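PDB 1LUR: aldose 1-epimerase from Caenorhabditis elegans, which probably interconverts the alpha and beta anomers of aldoses such as galactose. Local coordinates for residues A25-L37 against I56-T69. Numbering follows the deposited sequence.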
ATOM      1  N   ALA A  25      14.662   4.629  -6.916  1.00 33.70           N
ATOM      2  CA  ALA A  25      13.873   3.849  -5.974  1.00 34.03           C
ATOM      3  C   ALA A  25      14.776   2.807  -5.335  1.00 33.60           C
ATOM      4  O   ALA A  25      15.571   2.163  -6.017  1.00 34.30           O
ATOM      5  CB  ALA A  25      12.719   3.165  -6.691  1.00 33.12           C
ATOM      6  N   THR A  26      14.667   2.654  -4.023  1.00 33.93           N
ATOM      7  CA  THR A  26      15.481   1.680  -3.320  1.00 34.46           C
ATOM      8  C   THR A  26      14.553   0.629  -2.717  1.00 34.29           C
ATOM      9  O   THR A  26      13.647   0.958  -1.956  1.00 34.64           O
ATOM     10  CB  THR A  26      16.303   2.338  -2.208  1.00 35.56           C
ATOM     11  OG1 THR A  26      17.117   3.376  -2.771  1.00 34.95           O
ATOM     12  CG2 THR A  26      17.204   1.311  -1.543  1.00 36.37           C
ATOM     13  N   LEU A  27      14.784  -0.629  -3.074  1.00 34.24           N
ATOM     14  CA  LEU A  27      13.971  -1.730  -2.576  1.00 34.03           C
ATOM     15  C   LEU A  27      14.740  -2.622  -1.604  1.00 34.94           C
ATOM     16  O   LEU A  27      15.971  -2.593  -1.553  1.00 35.78           O
ATOM     17  CB  LEU A  27      13.465  -2.576  -3.742  1.00 33.23           C
ATOM     18  CG  LEU A  27      12.672  -1.856  -4.837  1.00 33.14           C
ATOM     19  CD1 LEU A  27      11.574  -1.018  -4.195  1.00 31.80           C
ATOM     20  CD2 LEU A  27      13.599  -0.969  -5.666  1.00 33.69           C
ATOM     21  N   LEU A  28      13.998  -3.421  -0.845  1.00 33.74           N
ATOM     22  CA  LEU A  28      14.579  -4.332   0.131  1.00 34.52           C
ATOM     23  C   LEU A  28      13.877  -5.682   0.001  1.00 34.80           C
ATOM     24  O   LEU A  28      12.649  -5.759   0.060  1.00 34.59           O
ATOM     25  CB  LEU A  28      14.386  -3.771   1.544  1.00 34.76           C
ATOM     26  CG  LEU A  28      15.075  -4.470   2.719  1.00 36.34           C
ATOM     27  CD1 LEU A  28      16.594  -4.381   2.562  1.00 36.88           C
ATOM     28  CD2 LEU A  28      14.642  -3.801   4.018  1.00 36.92           C
ATOM     29  N   PRO A  29      14.651  -6.760  -0.192  1.00 35.81           N
ATOM     30  CA  PRO A  29      14.097  -8.110  -0.332  1.00 35.89           C
ATOM     31  C   PRO A  29      13.142  -8.455   0.804  1.00 35.02           C
ATOM     32  O   PRO A  29      12.134  -9.138   0.598  1.00 34.06           O
ATOM     33  CB  PRO A  29      15.340  -8.993  -0.326  1.00 35.93           C
ATOM     34  CG  PRO A  29      16.369  -8.118  -0.969  1.00 36.37           C
ATOM     35  CD  PRO A  29      16.122  -6.787  -0.299  1.00 36.72           C
ATOM     36  N   PHE A  30      13.463  -7.980   2.005  1.00 34.16           N
ATOM     37  CA  PHE A  30      12.618  -8.249   3.159  1.00 33.09           C
ATOM     38  C   PHE A  30      11.293  -7.524   3.005  1.00 31.64           C
ATOM     39  O   PHE A  30      11.240  -6.293   2.968  1.00 30.39           O
ATOM     40  CB  PHE A  30      13.300  -7.797   4.448  1.00 35.45           C
ATOM     41  CG  PHE A  30      12.485  -8.056   5.677  1.00 36.78           C
ATOM     42  CD1 PHE A  30      12.254  -9.359   6.111  1.00 37.77           C
ATOM     43  CD2 PHE A  30      11.923  -7.003   6.387  1.00 37.80           C
ATOM     44  CE1 PHE A  30      11.472  -9.606   7.237  1.00 39.32           C
ATOM     45  CE2 PHE A  30      11.138  -7.239   7.513  1.00 38.53           C
ATOM     46  CZ  PHE A  30      10.912  -8.544   7.939  1.00 39.02           C
ATOM     47  N   GLY A  31      10.222  -8.303   2.910  1.00 30.80           N
ATOM     48  CA  GLY A  31       8.900  -7.731   2.757  1.00 29.78           C
ATOM     49  C   GLY A  31       8.709  -7.056   1.409  1.00 29.25           C
ATOM     50  O   GLY A  31       7.741  -6.316   1.232  1.00 29.45           O
ATOM     51  N   ALA A  32       9.613  -7.316   0.463  1.00 28.75           N
ATOM     52  CA  ALA A  32       9.535  -6.717  -0.876  1.00 27.90           C
ATOM     53  C   ALA A  32       9.132  -5.261  -0.673  1.00 28.41           C
ATOM     54  O   ALA A  32       8.180  -4.764  -1.281  1.00 27.12           O
ATOM     55  CB  ALA A  32       8.495  -7.447  -1.720  1.00 27.65           C
ATOM     56  N   THR A  33       9.890  -4.597   0.192  1.00 27.04           N
ATOM     57  CA  THR A  33       9.694  -3.204   0.570  1.00 29.43           C
ATOM     58  C   THR A  33      10.273  -2.067  -0.268  1.00 29.05           C
ATOM     59  O   THR A  33      11.386  -2.155  -0.783  1.00 29.70           O
ATOM     60  CB  THR A  33      10.225  -2.986   2.007  1.00 30.30           C
ATOM     61  OG1 THR A  33       9.618  -3.935   2.891  1.00 29.77           O
ATOM     62  CG2 THR A  33       9.927  -1.570   2.488  1.00 30.84           C
ATOM     63  N   LEU A  34       9.503  -0.986  -0.368  1.00 31.20           N
ATOM     64  CA  LEU A  34       9.915   0.198  -1.109  1.00 31.27           C
ATOM     65  C   LEU A  34      10.565   1.011   0.005  1.00 32.04           C
ATOM     66  O   LEU A  34       9.876   1.668   0.788  1.00 31.69           O
ATOM     67  CB  LEU A  34       8.708   0.954  -1.668  1.00 29.94           C
ATOM     68  CG  LEU A  34       9.018   2.312  -2.313  1.00 30.63           C
ATOM     69  CD1 LEU A  34      10.087   2.147  -3.392  1.00 29.85           C
ATOM     70  CD2 LEU A  34       7.738   2.905  -2.905  1.00 28.76           C
ATOM     71  N   ALA A  35      11.892   0.939   0.086  1.00 34.35           N
ATOM     72  CA  ALA A  35      12.657   1.653   1.108  1.00 35.02           C
ATOM     73  C   ALA A  35      12.773   3.163   0.909  1.00 36.17           C
ATOM     74  O   ALA A  35      12.565   3.936   1.845  1.00 36.82           O
ATOM     75  CB  ALA A  35      14.048   1.045   1.219  1.00 35.64           C
ATOM     76  N   LYS A  36      13.127   3.583  -0.300  1.00 35.86           N
ATOM     77  CA  LYS A  36      13.268   5.005  -0.592  1.00 36.68           C
ATOM     78  C   LYS A  36      12.791   5.303  -1.999  1.00 36.41           C
ATOM     79  O   LYS A  36      12.688   4.405  -2.834  1.00 34.85           O
ATOM     80  CB  LYS A  36      14.733   5.437  -0.518  1.00 37.77           C
ATOM     81  CG  LYS A  36      15.521   4.973   0.688  1.00 39.84           C
ATOM     82  CD  LYS A  36      17.014   5.221   0.455  1.00 40.89           C
ATOM     83  CE  LYS A  36      17.279   6.661   0.014  1.00 40.57           C
ATOM     84  NZ  LYS A  36      18.717   6.910  -0.285  1.00 40.55           N
ATOM     85  N   LEU A  37      12.526   6.581  -2.250  1.00 38.12           N
ATOM     86  CA  LEU A  37      12.067   7.067  -3.546  1.00 39.50           C
ATOM     87  C   LEU A  37      12.422   8.554  -3.609  1.00 39.67           C
ATOM     88  O   LEU A  37      11.711   9.401  -3.064  1.00 40.11           O
ATOM     89  CB  LEU A  37      10.559   6.871  -3.707  1.00 39.98           C
ATOM     90  CG  LEU A  37      10.035   7.034  -5.140  1.00 39.95           C
ATOM     91  CD1 LEU A  37       8.668   6.417  -5.242  1.00 42.75           C
ATOM     92  CD2 LEU A  37       9.991   8.494  -5.534  1.00 41.06           C
ATOM     93  N   ILE A  56      18.886  -1.617   7.443  1.00 50.62           N
ATOM     94  CA  ILE A  56      18.073  -2.777   7.106  1.00 51.31           C
ATOM     95  C   ILE A  56      17.401  -3.383   8.330  1.00 51.70           C
ATOM     96  O   ILE A  56      16.214  -3.706   8.308  1.00 52.45           O
ATOM     97  CB  ILE A  56      18.926  -3.875   6.438  1.00 51.48           C
ATOM     98  CG1 ILE A  56      19.419  -3.391   5.073  1.00 52.85           C
ATOM     99  CG2 ILE A  56      18.118  -5.154   6.301  1.00 50.73           C
ATOM    100  CD1 ILE A  56      20.296  -4.395   4.340  1.00 53.61           C
ATOM    101  N   ASP A  57      18.162  -3.541   9.403  1.00 51.66           N
ATOM    102  CA  ASP A  57      17.613  -4.118  10.620  1.00 51.66           C
ATOM    103  C   ASP A  57      16.411  -3.334  11.142  1.00 50.41           C
ATOM    104  O   ASP A  57      15.449  -3.929  11.632  1.00 50.56           O
ATOM    105  CB  ASP A  57      18.695  -4.206  11.696  1.00 53.75           C
ATOM    106  CG  ASP A  57      18.481  -5.376  12.634  1.00 55.63           C
ATOM    107  OD1 ASP A  57      17.500  -5.353  13.408  1.00 56.56           O
ATOM    108  OD2 ASP A  57      19.290  -6.327  12.587  1.00 56.55           O
ATOM    109  N   GLU A  58      16.459  -2.008  11.035  1.00 48.61           N
ATOM    110  CA  GLU A  58      15.354  -1.175  11.507  1.00 47.97           C
ATOM    111  C   GLU A  58      14.077  -1.522  10.752  1.00 46.43           C
ATOM    112  O   GLU A  58      12.976  -1.430  11.296  1.00 45.97           O
ATOM    113  CB  GLU A  58      15.667   0.309  11.314  1.00 48.57           C
ATOM    114  CG  GLU A  58      16.812   0.823  12.166  1.00 50.31           C
ATOM    115  CD  GLU A  58      17.132   2.274  11.884  1.00 50.20           C
ATOM    116  OE1 GLU A  58      16.367   3.155  12.328  1.00 50.89           O
ATOM    117  OE2 GLU A  58      18.146   2.533  11.204  1.00 52.12           O
ATOM    118  N   PHE A  59      14.235  -1.907   9.491  1.00 45.10           N
ATOM    119  CA  PHE A  59      13.098  -2.274   8.655  1.00 44.55           C
ATOM    120  C   PHE A  59      12.552  -3.615   9.124  1.00 44.78           C
ATOM    121  O   PHE A  59      11.337  -3.808   9.206  1.00 43.46           O
ATOM    122  CB  PHE A  59      13.526  -2.379   7.189  1.00 43.36           C
ATOM    123  CG  PHE A  59      13.310  -1.121   6.399  1.00 43.03           C
ATOM    124  CD1 PHE A  59      12.029  -0.740   6.013  1.00 43.07           C
ATOM    125  CD2 PHE A  59      14.385  -0.317   6.033  1.00 44.05           C
ATOM    126  CE1 PHE A  59      11.821   0.418   5.275  1.00 43.16           C
ATOM    127  CE2 PHE A  59      14.189   0.846   5.294  1.00 42.64           C
ATOM    128  CZ  PHE A  59      12.903   1.214   4.914  1.00 43.13           C
ATOM    129  N   GLU A  60      13.460  -4.537   9.433  1.00 45.65           N
ATOM    130  CA  GLU A  60      13.083  -5.867   9.896  1.00 47.37           C
ATOM    131  C   GLU A  60      12.412  -5.817  11.263  1.00 47.85           C
ATOM    132  O   GLU A  60      11.774  -6.779  11.689  1.00 48.64           O
ATOM    133  CB  GLU A  60      14.314  -6.775   9.961  1.00 47.82           C
ATOM    134  CG  GLU A  60      14.950  -7.065   8.610  1.00 50.08           C
ATOM    135  CD  GLU A  60      16.212  -7.906   8.722  1.00 51.60           C
ATOM    136  OE1 GLU A  60      17.169  -7.456   9.386  1.00 54.18           O
ATOM    137  OE2 GLU A  60      16.250  -9.014   8.146  1.00 52.60           O
ATOM    138  N   LYS A  61      12.555  -4.692  11.953  1.00 48.18           N
ATOM    139  CA  LYS A  61      11.954  -4.545  13.268  1.00 48.24           C
ATOM    140  C   LYS A  61      10.711  -3.661  13.235  1.00 47.67           C
ATOM    141  O   LYS A  61       9.974  -3.593  14.214  1.00 48.22           O
ATOM    142  CB  LYS A  61      12.981  -3.975  14.254  1.00 49.57           C
ATOM    143  CG  LYS A  61      14.142  -4.919  14.555  1.00 50.95           C
ATOM    144  CD  LYS A  61      15.209  -4.253  15.423  1.00 52.65           C
ATOM    145  CE  LYS A  61      16.249  -5.266  15.894  1.00 52.45           C
ATOM    146  NZ  LYS A  61      17.401  -4.628  16.598  1.00 53.28           N
ATOM    147  N   ASP A  62      10.474  -2.995  12.107  1.00 46.36           N
ATOM    148  CA  ASP A  62       9.313  -2.120  11.970  1.00 45.28           C
ATOM    149  C   ASP A  62       8.004  -2.886  12.133  1.00 44.15           C
ATOM    150  O   ASP A  62       7.913  -4.055  11.761  1.00 43.68           O
ATOM    151  CB  ASP A  62       9.331  -1.421  10.606  1.00 44.38           C
ATOM    152  CG  ASP A  62       8.056  -0.643  10.332  1.00 44.47           C
ATOM    153  OD1 ASP A  62       7.573   0.061  11.245  1.00 43.85           O
ATOM    154  OD2 ASP A  62       7.541  -0.724   9.197  1.00 45.14           O
ATOM    155  N   ALA A  63       6.992  -2.218  12.681  1.00 43.44           N
ATOM    156  CA  ALA A  63       5.686  -2.840  12.892  1.00 42.45           C
ATOM    157  C   ALA A  63       4.572  -2.037  12.233  1.00 42.38           C
ATOM    158  O   ALA A  63       3.403  -2.433  12.266  1.00 42.20           O
ATOM    159  CB  ALA A  63       5.413  -2.980  14.382  1.00 42.36           C
ATOM    160  N   ALA A  64       4.937  -0.909  11.632  1.00 41.19           N
ATOM    161  CA  ALA A  64       3.964  -0.053  10.968  1.00 40.05           C
ATOM    162  C   ALA A  64       3.832  -0.357   9.473  1.00 39.85           C
ATOM    163  O   ALA A  64       3.188   0.399   8.741  1.00 39.80           O
ATOM    164  CB  ALA A  64       4.339   1.413  11.175  1.00 40.09           C
ATOM    165  N   SER A  65       4.439  -1.457   9.029  1.00 38.41           N
ATOM    166  CA  SER A  65       4.392  -1.872   7.622  1.00 37.47           C
ATOM    167  C   SER A  65       4.845  -0.783   6.648  1.00 36.06           C
ATOM    168  O   SER A  65       4.310  -0.664   5.543  1.00 34.23           O
ATOM    169  CB  SER A  65       2.974  -2.311   7.246  1.00 37.43           C
ATOM    170  OG  SER A  65       2.561  -3.429   8.009  1.00 38.13           O
ATOM    171  N   ILE A  66       5.838  -0.002   7.055  1.00 33.89           N
ATOM    172  CA  ILE A  66       6.357   1.075   6.220  1.00 34.06           C
ATOM    173  C   ILE A  66       6.946   0.602   4.883  1.00 32.14           C
ATOM    174  O   ILE A  66       7.976  -0.067   4.849  1.00 32.01           O
ATOM    175  CB  ILE A  66       7.423   1.898   6.995  1.00 34.51           C
ATOM    176  CG1 ILE A  66       6.789   2.502   8.254  1.00 34.98           C
ATOM    177  CG2 ILE A  66       7.972   3.020   6.114  1.00 34.45           C
ATOM    178  CD1 ILE A  66       7.745   3.330   9.089  1.00 37.38           C
ATOM    179  N   GLY A  67       6.259   0.941   3.793  1.00 32.41           N
ATOM    180  CA  GLY A  67       6.701   0.568   2.456  1.00 30.20           C
ATOM    181  C   GLY A  67       6.654  -0.894   2.046  1.00 28.85           C
ATOM    182  O   GLY A  67       7.042  -1.247   0.931  1.00 29.55           O
ATOM    183  N   LYS A  68       6.161  -1.754   2.925  1.00 26.87           N
ATOM    184  CA  LYS A  68       6.084  -3.175   2.619  1.00 25.26           C
ATOM    185  C   LYS A  68       5.032  -3.592   1.598  1.00 25.98           C
ATOM    186  O   LYS A  68       4.089  -2.852   1.289  1.00 24.59           O
ATOM    187  CB  LYS A  68       5.779  -3.972   3.894  1.00 27.13           C
ATOM    188  CG  LYS A  68       6.750  -3.831   5.042  1.00 26.35           C
ATOM    189  CD  LYS A  68       6.224  -4.634   6.233  1.00 28.41           C
ATOM    190  CE  LYS A  68       7.179  -4.611   7.423  1.00 27.34           C
ATOM    191  NZ  LYS A  68       8.420  -5.396   7.181  1.00 29.98           N
ATOM    192  N   THR A  69       5.226  -4.794   1.063  1.00 25.44           N
ATOM    193  CA  THR A  69       4.295  -5.369   0.102  1.00 26.43           C
ATOM    194  C   THR A  69       3.506  -6.191   1.128  1.00 26.59           C
ATOM    195  O   THR A  69       4.076  -7.071   1.779  1.00 28.33           O
ATOM    196  CB  THR A  69       4.940  -6.368  -0.863  1.00 25.41           C
ATOM    197  OG1 THR A  69       5.637  -5.668  -1.897  1.00 24.35           O
ATOM    198  CG2 THR A  69       3.858  -7.253  -1.490  1.00 24.38           C
TER
HETATM  199  O   HOH W   1       9.961  -3.915   5.610  1.00 31.48           O
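Glu60 CG lies over one face of the Phe30 ring, 3.9 Å from its centroid, a CH-pi contact, while Phe59 O sits at the ring edge. With CG anti to the backbone N (chi1 -180°), Phe30 reaches out of its turn to the helix. With an alanine in place of Phe30, a gap would probably open beside the helix and Glu60 would lose the ring under its methylenes. Leu28 divides its methyls, CD1 meeting Ile56 CG1 and CD2 packing 3.7 Å from Phe59 CB; the far end of the Phe59 ring reaches Ala35, where Phe59 CZ lies 3.9 Å from Ala35 CB.

Hydrogen bonds, two between backbones and one from a side chain, tie the segments. Gly67 O accepts from Leu34 N at 2.8 Å, nearly straight at the hydrogen (172°), and Thr69 grips the turn twice, through N to Gly31 O and OG1 to Ala32 O, the latter also bound by Tyr145. Separately, a water bridges Thr33 OG1 and Lys68 NZ, which also binds Gly108 O.

The type II turn from Pro29 to Ala32 closes a beta-hairpin against helix 56-61 and its following loop, within the largely antiparallel beta fold of the galactose mutarotase family.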